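PDB 4ZR1: ceramide very long chain fatty acid hydroxylase SCS7, which hydroxylates the very long chain fatty acids of ceramides, probably at C-2, using O2 and electrons from cytochrome b5, probably at a dimetal centre. Local coordinates for residues D72-Q77 with I165-H170; L153-D158 with C176-P181. All coordinates share one frame; numbering follows the deposited sequence.

Interaction 1: D72-Q77 with I165-H170; sequences DFYVDQ and IAFATH
An aromatic cluster of Y74, F167 and H170 joins the short helix 71-78 to the helix 164-179, probably on the cytoplasmic side of the hydroxylase domain. The ring of Y74 and the ring of F167 form an offset stack, with centroids 4.8 Å apart and planes at 14°. The two side chains run past each other in opposite directions, and each puts its CB over the other ring. F167 CB lies 3.7 Å from the centroid of the Y74 ring, almost on the ring normal. Y74 CB lies 4.2 Å from the centroid of the F167 ring. These are two reciprocal CH-pi contacts. With chi1 at 166°, the side chain of Y74 extends away from its own N and brings the phenol to helix 164-179. That helix supplies three zinc ligands, H174, H177 and H178, and H170 lies on it close to the site. The H170 side chain is about 5 Å from those of H155 and H174, both zinc ligands. Y74 OH and H170 ND1 are joined by a hydrogen bond of 3.0 Å, made near the plane of both rings. The ring planes are nearly perpendicular, at 84°. Y74 OH also lies 2.9 Å from F167 O. The other imidazole nitrogen, H170 NE2, is hydrogen-bonded to D157 OD1, and the two bonds together probably fix the rotation of the H170 ring. A phenylalanine in place of Y74 would probably keep the stack on F167 but leave H170 ND1 without its hydroxyl partner, freer to turn. All three touching residues are buried. I64 of helix 60-65 also packs against F167. Elsewhere on helix 71-78, F73 meets Y289 edge-to-face, and D76 OD2 accepts a hydrogen bond from K288 N.

Interaction 2: L153-D158 with C176-P181; sequences LFHFDD and CHHYLP. With ZN (zinc ion), chain D; ZN (zinc ion), chain C; BOG (octyl beta-D-glucopyranoside), chain E.
The imidazole of H155 turns its edge toward the face of H178 in an offset edge-to-face pair, with planes at 86° and centroids 4.7 Å apart. H178 CE1 lies at the edge of the H155 ring, in its plane. D157 OD2 also lies in that plane, next to ND1. The closest approach across the pair is H155 CE1 to H178 NE2, 3.2 Å. No hydrogen bond links the two rings. A shared zinc ion does: H155 NE2 binds it at 2.1 Å and H178 NE2 at 2.3 Å. The side chains reach it from opposite directions. H155 CG is anti to the carbonyl carbon (chi1 -74°), which turns the ring toward the metal. This is part of the histidine-rich metal site of the sterol desaturase family, and H150, H174 and H254 complete the five ligands of this zinc. A weak hydrogen bond of 3.3 Å from H155 ND1 to D157 OD2 probably helps to orient the imidazole, which would make D157 a second-shell residue. The neighbouring H177 serves the other zinc through NE2 at 2.3 Å, together with H232, H236, H251 and H255. Adjacent residues of helix 164-179 thus feed both metals of the likely catalytic centre. An octyl glucoside molecule sits beside H177, its O3 being 3.3 Å from H177 CB.

Overall arrangement
The centres of interactions 1 and 2 lie 8 Å apart, and both use helix 164-179. Interaction 1 uses its first turns and interaction 2 its last. Along the chain the segments alternate: 72-77, 153-158, 165-170, 176-181. The two contacts touch through the probable H170 to D157 hydrogen bond, and V75 packs on the backbone of D157. Interaction 2 lies nearer the centre of the chain, at about 7 Å, and interaction 1 at about 15 Å. A chain of side chains therefore runs from helix 71-78 through Y74 and H170, then through D157 and its weak bond to H155, to the zinc, probably linking the N-terminal region, itself probably cytoplasmic, to the metal centre.

Interaction 1: D72-Q77 with I165-H170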
ATOM      1  N   ASP A  72      10.887 -16.773  -3.821  1.00 88.73           N
ATOM      2  CA  ASP A  72      11.068 -16.089  -5.097  1.00 98.69           C
ATOM      3  C   ASP A  72       9.830 -16.190  -5.980  1.00 94.53           C
ATOM      4  O   ASP A  72       9.546 -15.288  -6.767  1.00 92.85           O
ATOM      5  CB  ASP A  72      12.285 -16.645  -5.836  1.00104.17           C
ATOM      6  CG  ASP A  72      13.583 -16.033  -5.357  1.00108.81           C
ATOM      7  OD1 ASP A  72      13.911 -14.922  -5.815  1.00114.83           O
ATOM      8  OD2 ASP A  72      14.274 -16.654  -4.524  1.00116.38           O
ATOM      9  N   PHE A  73       9.093 -17.284  -5.839  1.00 96.04           N
ATOM     10  CA  PHE A  73       7.893 -17.500  -6.635  1.00 89.97           C
ATOM     11  C   PHE A  73       6.732 -16.671  -6.103  1.00 93.11           C
ATOM     12  O   PHE A  73       5.987 -16.052  -6.870  1.00 96.08           O
ATOM     13  CB  PHE A  73       7.528 -18.974  -6.645  1.00 86.24           C
ATOM     14  CG  PHE A  73       6.268 -19.280  -7.398  1.00 91.05           C
ATOM     15  CD1 PHE A  73       6.194 -19.051  -8.764  1.00 91.54           C
ATOM     16  CD2 PHE A  73       5.158 -19.810  -6.741  1.00 79.59           C
ATOM     17  CE1 PHE A  73       5.038 -19.339  -9.468  1.00 89.92           C
ATOM     18  CE2 PHE A  73       3.996 -20.100  -7.436  1.00 81.17           C
ATOM     19  CZ  PHE A  73       3.935 -19.865  -8.805  1.00 87.48           C
ATOM     20  N   TYR A  74       6.584 -16.660  -4.784  1.00 86.64           N
ATOM     21  CA  TYR A  74       5.568 -15.835  -4.152  1.00 78.03           C
ATOM     22  C   TYR A  74       5.725 -14.349  -4.509  1.00 83.36           C
ATOM     23  O   TYR A  74       4.740 -13.690  -4.862  1.00 80.90           O
ATOM     24  CB  TYR A  74       5.604 -16.006  -2.634  1.00 70.98           C
ATOM     25  CG  TYR A  74       4.813 -14.939  -1.937  1.00 77.84           C
ATOM     26  CD1 TYR A  74       3.422 -15.012  -1.865  1.00 77.17           C
ATOM     27  CD2 TYR A  74       5.444 -13.831  -1.388  1.00 76.02           C
ATOM     28  CE1 TYR A  74       2.685 -14.016  -1.240  1.00 74.50           C
ATOM     29  CE2 TYR A  74       4.718 -12.830  -0.765  1.00 79.01           C
ATOM     30  CZ  TYR A  74       3.342 -12.925  -0.693  1.00 78.40           C
ATOM     31  OH  TYR A  74       2.634 -11.923  -0.073  1.00 74.72           O
ATOM     32  N   VAL A  75       6.951 -13.820  -4.412  1.00 86.90           N
ATOM     33  CA  VAL A  75       7.178 -12.393  -4.664  1.00 82.81           C
ATOM     34  C   VAL A  75       7.005 -12.076  -6.142  1.00 79.81           C
ATOM     35  O   VAL A  75       6.527 -11.008  -6.495  1.00 82.91           O
ATOM     36  CB  VAL A  75       8.589 -11.901  -4.199  1.00 79.80           C
ATOM     37  CG1 VAL A  75       8.797 -12.176  -2.727  1.00 76.54           C
ATOM     38  CG2 VAL A  75       9.697 -12.539  -5.006  1.00104.58           C
ATOM     39  N   ASP A  76       7.370 -13.012  -7.007  1.00 89.10           N
ATOM     40  CA  ASP A  76       7.243 -12.780  -8.433  1.00 91.03           C
ATOM     41  C   ASP A  76       5.778 -12.757  -8.834  1.00 94.89           C
ATOM     42  O   ASP A  76       5.378 -12.045  -9.748  1.00 95.95           O
ATOM     43  CB  ASP A  76       7.983 -13.856  -9.224  1.00 89.25           C
ATOM     44  CG  ASP A  76       8.016 -13.559 -10.708  1.00 98.45           C
ATOM     45  OD1 ASP A  76       7.136 -14.066 -11.438  1.00100.37           O
ATOM     46  OD2 ASP A  76       8.911 -12.797 -11.140  1.00101.37           O
ATOM     47  N   GLN A  77       4.974 -13.539  -8.132  1.00 99.24           N
ATOM     48  CA  GLN A  77       3.612 -13.778  -8.569  1.00 89.17           C
ATOM     49  C   GLN A  77       2.609 -12.809  -7.948  1.00 80.20           C
ATOM     50  O   GLN A  77       1.652 -12.400  -8.605  1.00 79.41           O
ATOM     51  CB  GLN A  77       3.230 -15.222  -8.256  1.00 82.86           C
ATOM     52  CG  GLN A  77       2.401 -15.876  -9.329  1.00 88.36           C
ATOM     53  CD  GLN A  77       3.117 -16.000 -10.636  1.00 89.17           C
ATOM     54  OE1 GLN A  77       4.338 -16.154 -10.684  1.00 90.39           O
ATOM     55  NE2 GLN A  77       2.362 -15.912 -11.720  1.00 91.64           N
ATOM     56  N   ILE A 165       4.106 -18.051   6.903  1.00 85.48           N
ATOM     57  CA  ILE A 165       3.629 -17.019   7.821  1.00 88.51           C
ATOM     58  C   ILE A 165       4.189 -15.653   7.417  1.00 87.13           C
ATOM     59  O   ILE A 165       3.565 -14.620   7.672  1.00 85.69           O
ATOM     60  CB  ILE A 165       4.012 -17.324   9.291  1.00 85.19           C
ATOM     61  CG1 ILE A 165       3.473 -18.684   9.713  1.00 81.23           C
ATOM     62  CG2 ILE A 165       3.470 -16.254  10.236  1.00 74.01           C
ATOM     63  CD1 ILE A 165       3.744 -19.004  11.165  1.00 84.90           C
ATOM     64  N   ALA A 166       5.355 -15.653   6.775  1.00 80.85           N
ATOM     65  CA  ALA A 166       5.953 -14.409   6.292  1.00 77.50           C
ATOM     66  C   ALA A 166       5.223 -13.906   5.051  1.00 78.23           C
ATOM     67  O   ALA A 166       4.927 -12.716   4.934  1.00 82.92           O
ATOM     68  CB  ALA A 166       7.441 -14.601   5.996  1.00 80.79           C
ATOM     69  N   PHE A 167       4.925 -14.817   4.130  1.00 79.78           N
ATOM     70  CA  PHE A 167       4.204 -14.469   2.906  1.00 80.73           C
ATOM     71  C   PHE A 167       2.800 -13.938   3.234  1.00 74.77           C
ATOM     72  O   PHE A 167       2.279 -13.068   2.543  1.00 68.11           O
ATOM     73  CB  PHE A 167       4.085 -15.679   1.966  1.00 88.18           C
ATOM     74  CG  PHE A 167       5.395 -16.362   1.651  1.00 86.18           C
ATOM     75  CD1 PHE A 167       6.595 -15.677   1.712  1.00 85.27           C
ATOM     76  CD2 PHE A 167       5.412 -17.700   1.283  1.00 88.53           C
ATOM     77  CE1 PHE A 167       7.789 -16.315   1.420  1.00 90.95           C
ATOM     78  CE2 PHE A 167       6.600 -18.342   0.985  1.00 86.82           C
ATOM     79  CZ  PHE A 167       7.790 -17.649   1.054  1.00 90.17           C
ATOM     80  N   ALA A 168       2.181 -14.475   4.281  1.00 68.58           N
ATOM     81  CA  ALA A 168       0.827 -14.063   4.634  1.00 69.85           C
ATOM     82  C   ALA A 168       0.847 -12.672   5.266  1.00 73.34           C
ATOM     83  O   ALA A 168      -0.065 -11.862   5.053  1.00 82.13           O
ATOM     84  CB  ALA A 168       0.179 -15.093   5.577  1.00 55.17           C
ATOM     85  N   THR A 169       1.902 -12.401   6.032  1.00 70.52           N
ATOM     86  CA  THR A 169       2.114 -11.092   6.643  1.00 73.91           C
ATOM     87  C   THR A 169       2.356 -10.034   5.577  1.00 77.69           C
ATOM     88  O   THR A 169       1.787  -8.943   5.619  1.00 74.56           O
ATOM     89  CB  THR A 169       3.317 -11.107   7.604  1.00 70.34           C
ATOM     90  OG1 THR A 169       3.150 -12.154   8.569  1.00 67.66           O
ATOM     91  CG2 THR A 169       3.456  -9.758   8.319  1.00 61.88           C
ATOM     92  N   HIS A 170       3.221 -10.371   4.627  1.00 79.78           N
ATOM     93  CA  HIS A 170       3.509  -9.508   3.493  1.00 69.48           C
ATOM     94  C   HIS A 170       2.228  -9.207   2.714  1.00 73.33           C
ATOM     95  O   HIS A 170       1.893  -8.052   2.454  1.00 80.42           O
ATOM     96  CB  HIS A 170       4.544 -10.172   2.590  1.00 69.04           C
ATOM     97  CG  HIS A 170       4.890  -9.372   1.376  1.00 72.73           C
ATOM     98  ND1 HIS A 170       4.117  -9.378   0.236  1.00 73.18           N
ATOM     99  CD2 HIS A 170       5.928  -8.540   1.125  1.00 76.74           C
ATOM    100  CE1 HIS A 170       4.662  -8.582  -0.665  1.00 87.22           C
ATOM    101  NE2 HIS A 170       5.762  -8.060  -0.152  1.00 85.75           N
TER

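Interaction 2: L153-D158 with C176-P181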
ATOM      1  N   LEU A 153       9.510  -2.016   4.364  1.00 73.79           N
ATOM      2  CA  LEU A 153       8.657  -3.008   5.025  1.00 75.65           C
ATOM      3  C   LEU A 153       7.688  -3.657   4.031  1.00 75.76           C
ATOM      4  O   LEU A 153       7.697  -4.870   3.841  1.00 72.28           O
ATOM      5  CB  LEU A 153       7.882  -2.390   6.184  1.00 81.53           C
ATOM      6  CG  LEU A 153       7.127  -3.455   6.991  1.00 77.79           C
ATOM      7  CD1 LEU A 153       8.083  -4.113   7.969  1.00 77.18           C
ATOM      8  CD2 LEU A 153       5.924  -2.877   7.735  1.00 65.85           C
ATOM      9  N   PHE A 154       6.877  -2.835   3.377  1.00 72.36           N
ATOM     10  CA  PHE A 154       5.929  -3.315   2.382  1.00 72.24           C
ATOM     11  C   PHE A 154       6.585  -4.100   1.233  1.00 75.73           C
ATOM     12  O   PHE A 154       6.058  -5.117   0.786  1.00 80.72           O
ATOM     13  CB  PHE A 154       5.139  -2.142   1.814  1.00 67.85           C
ATOM     14  CG  PHE A 154       4.164  -1.553   2.779  1.00 69.11           C
ATOM     15  CD1 PHE A 154       4.040  -2.071   4.059  1.00 61.64           C
ATOM     16  CD2 PHE A 154       3.367  -0.475   2.411  1.00 60.75           C
ATOM     17  CE1 PHE A 154       3.134  -1.529   4.954  1.00 63.82           C
ATOM     18  CE2 PHE A 154       2.458   0.070   3.310  1.00 55.07           C
ATOM     19  CZ  PHE A 154       2.342  -0.456   4.576  1.00 55.84           C
ATOM     20  N   HIS A 155       7.719  -3.630   0.741  1.00 72.00           N
ATOM     21  CA  HIS A 155       8.400  -4.350  -0.325  1.00 72.33           C
ATOM     22  C   HIS A 155       9.675  -5.039   0.157  1.00 78.60           C
ATOM     23  O   HIS A 155      10.690  -5.010  -0.527  1.00 85.11           O
ATOM     24  CB  HIS A 155       8.710  -3.411  -1.490  1.00 59.66           C
ATOM     25  CG  HIS A 155       7.504  -3.049  -2.298  1.00 73.05           C
ATOM     26  ND1 HIS A 155       7.055  -3.818  -3.347  1.00 74.09           N
ATOM     27  CD2 HIS A 155       6.645  -2.008  -2.198  1.00 80.77           C
ATOM     28  CE1 HIS A 155       5.974  -3.261  -3.867  1.00 79.77           C
ATOM     29  NE2 HIS A 155       5.705  -2.161  -3.188  1.00 75.76           N
ATOM     30  N   PHE A 156       9.605  -5.645   1.340  1.00 78.96           N
ATOM     31  CA  PHE A 156      10.616  -6.584   1.825  1.00 87.80           C
ATOM     32  C   PHE A 156      11.045  -7.556   0.720  1.00 92.16           C
ATOM     33  O   PHE A 156      12.239  -7.755   0.482  1.00 95.90           O
ATOM     34  CB  PHE A 156      10.064  -7.359   3.022  1.00 89.90           C
ATOM     35  CG  PHE A 156      11.090  -7.705   4.058  1.00 91.76           C
ATOM     36  CD1 PHE A 156      11.524  -6.751   4.960  1.00 94.79           C
ATOM     37  CD2 PHE A 156      11.598  -8.991   4.154  1.00 90.12           C
ATOM     38  CE1 PHE A 156      12.459  -7.068   5.926  1.00 96.51           C
ATOM     39  CE2 PHE A 156      12.532  -9.310   5.119  1.00 87.61           C
ATOM     40  CZ  PHE A 156      12.963  -8.348   6.005  1.00 89.31           C
ATOM     41  N   ASP A 157      10.050  -8.147   0.056  1.00 89.45           N
ATOM     42  CA  ASP A 157      10.230  -8.978  -1.146  1.00 89.66           C
ATOM     43  C   ASP A 157      11.378  -9.988  -1.078  1.00 89.32           C
ATOM     44  O   ASP A 157      11.308 -10.944  -0.308  1.00 94.54           O
ATOM     45  CB  ASP A 157      10.410  -8.081  -2.372  1.00 87.92           C
ATOM     46  CG  ASP A 157       9.230  -7.131  -2.581  1.00 88.32           C
ATOM     47  OD1 ASP A 157       8.215  -7.239  -1.853  1.00 77.66           O
ATOM     48  OD2 ASP A 157       9.314  -6.279  -3.486  1.00 95.47           O
ATOM     49  N   ASP A 158      12.412  -9.776  -1.894  1.00 95.07           N
ATOM     50  CA  ASP A 158      13.572 -10.675  -1.983  1.00100.06           C
ATOM     51  C   ASP A 158      14.118 -11.078  -0.608  1.00 96.68           C
ATOM     52  O   ASP A 158      14.498 -12.227  -0.399  1.00102.63           O
ATOM     53  CB  ASP A 158      14.688 -10.015  -2.807  1.00107.50           C
ATOM     54  CG  ASP A 158      15.730 -11.011  -3.311  1.00119.49           C
ATOM     55  OD1 ASP A 158      15.674 -12.202  -2.930  1.00122.96           O
ATOM     56  OD2 ASP A 158      16.620 -10.592  -4.084  1.00122.77           O
ATOM     57  N   CYS A 176      -1.310  -7.998  -1.161  1.00 67.77           N
ATOM     58  CA  CYS A 176      -2.678  -8.108  -1.661  1.00 63.80           C
ATOM     59  C   CYS A 176      -3.036  -6.926  -2.561  1.00 66.30           C
ATOM     60  O   CYS A 176      -3.713  -7.065  -3.584  1.00 71.78           O
ATOM     61  CB  CYS A 176      -3.665  -8.189  -0.494  1.00 63.39           C
ATOM     62  SG  CYS A 176      -5.363  -8.507  -1.000  1.00 76.97           S
ATOM     63  N   HIS A 177      -2.566  -5.754  -2.178  1.00 62.81           N
ATOM     64  CA  HIS A 177      -2.889  -4.565  -2.929  1.00 62.20           C
ATOM     65  C   HIS A 177      -2.223  -4.607  -4.317  1.00 68.23           C
ATOM     66  O   HIS A 177      -2.806  -4.170  -5.310  1.00 75.24           O
ATOM     67  CB  HIS A 177      -2.476  -3.322  -2.143  1.00 61.88           C
ATOM     68  CG  HIS A 177      -2.658  -2.054  -2.909  1.00 65.15           C
ATOM     69  ND1 HIS A 177      -3.881  -1.653  -3.397  1.00 73.99           N
ATOM     70  CD2 HIS A 177      -1.765  -1.120  -3.312  1.00 57.76           C
ATOM     71  CE1 HIS A 177      -3.739  -0.516  -4.052  1.00 68.18           C
ATOM     72  NE2 HIS A 177      -2.465  -0.172  -4.014  1.00 75.54           N
ATOM     73  N   HIS A 178      -1.011  -5.150  -4.391  1.00 69.75           N
ATOM     74  CA  HIS A 178      -0.349  -5.343  -5.679  1.00 70.95           C
ATOM     75  C   HIS A 178      -1.000  -6.476  -6.456  1.00 80.39           C
ATOM     76  O   HIS A 178      -1.105  -6.435  -7.679  1.00 82.07           O
ATOM     77  CB  HIS A 178       1.137  -5.628  -5.486  1.00 73.57           C
ATOM     78  CG  HIS A 178       1.981  -4.394  -5.442  1.00 80.03           C
ATOM     79  ND1 HIS A 178       2.772  -3.992  -6.497  1.00 83.84           N
ATOM     80  CD2 HIS A 178       2.145  -3.460  -4.473  1.00 74.21           C
ATOM     81  CE1 HIS A 178       3.394  -2.871  -6.178  1.00 79.37           C
ATOM     82  NE2 HIS A 178       3.025  -2.525  -4.960  1.00 82.80           N
ATOM     83  N   TYR A 179      -1.437  -7.494  -5.732  1.00 81.47           N
ATOM     84  CA  TYR A 179      -2.137  -8.597  -6.344  1.00 76.05           C
ATOM     85  C   TYR A 179      -3.472  -8.105  -6.900  1.00 79.31           C
ATOM     86  O   TYR A 179      -3.848  -8.471  -8.016  1.00 83.38           O
ATOM     87  CB  TYR A 179      -2.319  -9.727  -5.327  1.00 76.53           C
ATOM     88  CG  TYR A 179      -2.819 -11.030  -5.901  1.00 76.33           C
ATOM     89  CD1 TYR A 179      -2.094 -11.714  -6.872  1.00 85.37           C
ATOM     90  CD2 TYR A 179      -3.996 -11.605  -5.437  1.00 74.84           C
ATOM     91  CE1 TYR A 179      -2.547 -12.919  -7.390  1.00 82.76           C
ATOM     92  CE2 TYR A 179      -4.460 -12.811  -5.948  1.00 79.01           C
ATOM     93  CZ  TYR A 179      -3.735 -13.463  -6.924  1.00 82.15           C
ATOM     94  OH  TYR A 179      -4.206 -14.660  -7.427  1.00 92.11           O
ATOM     95  N   LEU A 180      -4.176  -7.257  -6.143  1.00 76.20           N
ATOM     96  CA  LEU A 180      -5.471  -6.741  -6.598  1.00 75.10           C
ATOM     97  C   LEU A 180      -5.667  -5.225  -6.452  1.00 85.47           C
ATOM     98  O   LEU A 180      -6.482  -4.773  -5.644  1.00 94.92           O
ATOM     99  CB  LEU A 180      -6.600  -7.463  -5.874  1.00 72.10           C
ATOM    100  CG  LEU A 180      -6.691  -8.976  -6.116  1.00 73.62           C
ATOM    101  CD1 LEU A 180      -6.714  -9.721  -4.797  1.00 63.29           C
ATOM    102  CD2 LEU A 180      -7.914  -9.304  -6.948  1.00 97.92           C
ATOM    103  N   PRO A 181      -4.962  -4.444  -7.289  1.00 78.90           N
ATOM    104  CA  PRO A 181      -4.902  -2.974  -7.321  1.00 75.34           C
ATOM    105  C   PRO A 181      -6.270  -2.280  -7.319  1.00 76.78           C
ATOM    106  O   PRO A 181      -6.466  -1.282  -6.619  1.00 79.48           O
ATOM    107  CB  PRO A 181      -4.179  -2.688  -8.637  1.00 77.12           C
ATOM    108  CG  PRO A 181      -3.469  -3.935  -8.978  1.00 79.48           C
ATOM    109  CD  PRO A 181      -4.305  -5.041  -8.465  1.00 76.74           C
TER
HETATM  110 ZN    ZN D 402       4.045  -1.008  -3.547  1.00 84.51          ZN
HETATM  111 ZN    ZN C 401      -1.409   1.521  -5.086  1.00 81.14          ZN
HETATM  112  C1  BOG E 403      -4.023  -3.963   3.429  1.00 99.27           C
HETATM  113  O1  BOG E 403      -5.281  -4.551   3.684  1.00111.22           O
HETATM  114  C2  BOG E 403      -4.088  -3.246   2.102  1.00 92.87           C
HETATM  115  O2  BOG E 403      -4.217  -4.227   1.100  1.00 94.70           O
HETATM  116  C3  BOG E 403      -2.797  -2.503   1.840  1.00 86.38           C
HETATM  117  O3  BOG E 403      -2.884  -1.645   0.725  1.00 71.65           O
HETATM  118  C4  BOG E 403      -2.353  -1.724   3.041  1.00 90.54           C
HETATM  119  O4  BOG E 403      -1.042  -1.280   2.787  1.00102.93           O
HETATM  120  C5  BOG E 403      -2.353  -2.624   4.247  1.00 96.87           C
HETATM  121  O5  BOG E 403      -3.672  -3.076   4.468  1.00100.44           O
HETATM  122  C6  BOG E 403      -1.801  -1.816   5.412  1.00100.38           C
HETATM  123  O6  BOG E 403      -2.314  -2.237   6.657  1.00100.96           O
HETATM  124  C1' BOG E 403      -5.230  -5.891   4.129  1.00103.99           C
HETATM  125  C2' BOG E 403      -6.623  -6.442   4.356  1.00 91.02           C
HETATM  126  C3' BOG E 403      -6.539  -7.550   5.387  1.00 90.45           C
HETATM  127  C4' BOG E 403      -7.429  -7.277   6.585  1.00 89.65           C
HETATM  128  C5' BOG E 403      -6.780  -7.799   7.855  1.00 82.50           C
HETATM  129  C6' BOG E 403      -7.813  -7.919   8.950  1.00 81.12           C
HETATM  130  C7' BOG E 403      -7.144  -8.265  10.260  1.00 88.41           C
HETATM  131  C8' BOG E 403      -6.808  -9.739  10.277  1.00 92.06           C